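Local coordinates for cobalamin (Vitamin B12) biosynthesis CbiX protein (Marinobacter aquaeolei, PDB 3LYH) that probably acts as a metal-binding lyase of the CbiX chelatase family, whose relatives take part in cobalamin biosynthesis, at residues Pro48-Ile53 and Phe65-Leu70. Sequence-based numbering, arbitrary orientation.
Sequences PSLDTI and FTVVPL
L50 faces V67, while I53 approaches F65 only through its backbone carbonyl O, where the first turn of helix 50-59 packs on strand 64-69. The backbones stay well apart, with the CA atoms of L50 and V67 at 9.4 Å and those of I53 and F65 at 10.2 Å, and no hydrogen bond crosses; it is a light contact, with one apolar pair spanning the distance between the backbones. L50 carries CG anti to its backbone N (chi1 -156°), which sends the leucine tip across to the strand, where its CD1 meets CG2 of V67 at 4.3 Å. F65 and V67, two residues apart on the same side of the strand, both start toward the helix. The F65 ring extends toward the helix, bringing CE2 obliquely within 4.5 Å of the carbonyl O of I53, a loose approach. S49 is the N-cap: its OG accepts from the backbone N of T52 at 3.1 Å (N-H...O 158°), fixing the helix start just ahead of L50. Strand 38-42, helix 50-59 and strand 64-69 form a beta-alpha-beta crossover in a parallel sheet ordered 38-42, 6-12, 64-69, 96-99, passing strand 6-12, whose I9 touches L50, I53 and F65. I97 of strand 96-99 touches F65 and V67, and M85 and L89 of helix 78-93 pack on L50.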
ATOM      1  N   PRO B  48      11.210 -15.466  -0.823  1.00 19.84           N
ATOM      2  CA  PRO B  48      12.589 -15.334  -0.364  1.00 19.23           C
ATOM      3  C   PRO B  48      12.785 -14.198   0.630  1.00 18.68           C
ATOM      4  O   PRO B  48      12.133 -13.149   0.552  1.00 16.58           O
ATOM      5  CB  PRO B  48      13.365 -15.069  -1.651  1.00 20.05           C
ATOM      6  CG  PRO B  48      12.392 -14.353  -2.484  1.00 19.30           C
ATOM      7  CD  PRO B  48      11.002 -14.745  -2.081  1.00 20.43           C
ATOM      8  N   SER B  49      13.686 -14.433   1.578  1.00 19.31           N
ATOM      9  CA  SER B  49      14.084 -13.454   2.558  1.00 20.21           C
ATOM     10  C   SER B  49      15.027 -12.465   1.887  1.00 17.11           C
ATOM     11  O   SER B  49      15.508 -12.703   0.767  1.00 14.99           O
ATOM     12  CB  SER B  49      14.847 -14.123   3.711  1.00 19.63           C
ATOM     13  OG  SER B  49      16.044 -14.715   3.226  1.00 19.32           O
ATOM     14  N   LEU B  50      15.307 -11.379   2.589  1.00 16.65           N
ATOM     15  CA  LEU B  50      16.334 -10.408   2.136  1.00 18.87           C
ATOM     16  C   LEU B  50      17.730 -11.046   2.008  1.00 18.00           C
ATOM     17  O   LEU B  50      18.474 -10.766   1.064  1.00 20.77           O
ATOM     18  CB  LEU B  50      16.339  -9.198   3.074  1.00 19.20           C
ATOM     19  CG  LEU B  50      16.839  -7.829   2.660  1.00 28.20           C
ATOM     20  CD1 LEU B  50      16.032  -7.289   1.506  1.00 25.49           C
ATOM     21  CD2 LEU B  50      16.690  -6.901   3.847  1.00 36.91           C
ATOM     22  N   ASP B  51      18.083 -11.917   2.964  1.00 19.41           N
ATOM     23  CA  ASP B  51      19.357 -12.589   2.885  0.50 19.62           C
ATOM     24  C   ASP B  51      19.452 -13.434   1.618  1.00 18.00           C
ATOM     25  O   ASP B  51      20.487 -13.411   0.969  1.00 21.40           O
ATOM     26  CB  ASP B  51      19.649 -13.445   4.129  0.50 20.09           C
ATOM     27  CG  ASP B  51      21.128 -13.562   4.394  0.50 20.03           C
ATOM     28  OD1 ASP B  51      21.753 -14.516   3.900  0.50 30.35           O
ATOM     29  OD2 ASP B  51      21.666 -12.676   5.077  0.50 28.01           O
ATOM     30  N   THR B  52      18.366 -14.145   1.260  1.00 18.93           N
ATOM     31  CA  THR B  52      18.355 -14.999   0.077  1.00 19.28           C
ATOM     32  C   THR B  52      18.523 -14.222  -1.205  1.00 19.18           C
ATOM     33  O   THR B  52      19.274 -14.635  -2.078  1.00 18.72           O
ATOM     34  CB  THR B  52      17.067 -15.863   0.015  1.00 19.70           C
ATOM     35  OG1 THR B  52      17.114 -16.821   1.067  1.00 25.41           O
ATOM     36  CG2 THR B  52      16.942 -16.576  -1.326  1.00 22.37           C
ATOM     37  N   ILE B  53      17.847 -13.081  -1.311  1.00 17.22           N
ATOM     38  CA  ILE B  53      18.004 -12.237  -2.483  1.00 15.81           C
ATOM     39  C   ILE B  53      19.410 -11.626  -2.553  1.00 15.99           C
ATOM     40  O   ILE B  53      20.023 -11.540  -3.637  1.00 16.41           O
ATOM     41  CB  ILE B  53      16.903 -11.159  -2.544  1.00 13.61           C
ATOM     42  CG1 ILE B  53      15.518 -11.794  -2.661  1.00 16.96           C
ATOM     43  CG2 ILE B  53      17.139 -10.182  -3.739  1.00 15.93           C
ATOM     44  CD1 ILE B  53      15.330 -12.735  -3.864  1.00 18.68           C
ATOM     45  N   PHE B  65      22.909  -2.404  -3.925  1.00 14.97           N
ATOM     46  CA  PHE B  65      21.492  -2.692  -3.775  1.00 13.15           C
ATOM     47  C   PHE B  65      20.756  -1.439  -3.357  1.00 14.57           C
ATOM     48  O   PHE B  65      21.337  -0.579  -2.703  1.00 14.26           O
ATOM     49  CB  PHE B  65      21.271  -3.764  -2.686  1.00 13.87           C
ATOM     50  CG  PHE B  65      21.906  -5.083  -3.005  1.00 10.86           C
ATOM     51  CD1 PHE B  65      23.277  -5.270  -2.809  1.00 14.69           C
ATOM     52  CD2 PHE B  65      21.144  -6.175  -3.411  1.00 11.80           C
ATOM     53  CE1 PHE B  65      23.885  -6.505  -3.126  1.00 17.55           C
ATOM     54  CE2 PHE B  65      21.716  -7.397  -3.708  1.00 12.49           C
ATOM     55  CZ  PHE B  65      23.101  -7.581  -3.552  1.00 15.34           C
ATOM     56  N   THR B  66      19.480  -1.373  -3.712  1.00 13.35           N
ATOM     57  CA  THR B  66      18.547  -0.392  -3.158  1.00 11.87           C
ATOM     58  C   THR B  66      17.295  -1.167  -2.764  1.00 12.52           C
ATOM     59  O   THR B  66      16.724  -1.872  -3.584  1.00 14.28           O
ATOM     60  CB  THR B  66      18.210   0.747  -4.128  1.00 16.52           C
ATOM     61  OG1 THR B  66      19.432   1.455  -4.431  1.00 18.05           O
ATOM     62  CG2 THR B  66      17.167   1.722  -3.544  1.00 16.81           C
ATOM     63  N   VAL B  67      16.957  -1.064  -1.486  1.00 12.97           N
ATOM     64  CA  VAL B  67      15.697  -1.588  -0.917  1.00 11.79           C
ATOM     65  C   VAL B  67      14.631  -0.544  -1.034  1.00 11.77           C
ATOM     66  O   VAL B  67      14.785   0.577  -0.511  1.00 12.87           O
ATOM     67  CB  VAL B  67      15.895  -2.014   0.545  1.00 13.89           C
ATOM     68  CG1 VAL B  67      14.578  -2.442   1.181  1.00 13.09           C
ATOM     69  CG2 VAL B  67      16.915  -3.188   0.637  1.00 13.65           C
ATOM     70  N   VAL B  68      13.568  -0.904  -1.749  1.00 12.16           N
ATOM     71  CA  VAL B  68      12.364  -0.050  -1.938  1.00 11.26           C
ATOM     72  C   VAL B  68      11.234  -0.716  -1.104  1.00  8.89           C
ATOM     73  O   VAL B  68      10.693  -1.763  -1.515  1.00 10.20           O
ATOM     74  CB  VAL B  68      11.919   0.048  -3.401  1.00 10.51           C
ATOM     75  CG1 VAL B  68      10.681   0.945  -3.538  1.00 10.81           C
ATOM     76  CG2 VAL B  68      13.044   0.588  -4.297  1.00 15.71           C
ATOM     77  N   PRO B  69      10.895  -0.110   0.067  1.00  8.43           N
ATOM     78  CA  PRO B  69       9.823  -0.708   0.881  1.00 10.48           C
ATOM     79  C   PRO B  69       8.452  -0.631   0.234  1.00 12.15           C
ATOM     80  O   PRO B  69       7.986   0.447  -0.124  1.00 10.54           O
ATOM     81  CB  PRO B  69       9.891   0.061   2.194  1.00 11.74           C
ATOM     82  CG  PRO B  69      11.213   0.696   2.225  1.00 14.38           C
ATOM     83  CD  PRO B  69      11.502   1.015   0.773  1.00 12.48           C
ATOM     84  N   LEU B  70       7.785  -1.770   0.084  1.00 11.31           N
ATOM     85  CA  LEU B  70       6.429  -1.859  -0.471  1.00 11.81           C
ATOM     86  C   LEU B  70       5.415  -1.645   0.660  1.00 12.46           C
ATOM     87  O   LEU B  70       4.688  -2.561   1.111  1.00 11.56           O
ATOM     88  CB  LEU B  70       6.159  -3.183  -1.179  1.00 14.41           C
ATOM     89  CG  LEU B  70       6.938  -3.447  -2.442  1.00 15.68           C
ATOM     90  CD1 LEU B  70       6.480  -4.758  -3.088  1.00 16.15           C
ATOM     91  CD2 LEU B  70       6.898  -2.258  -3.436  1.00 18.61           C
TER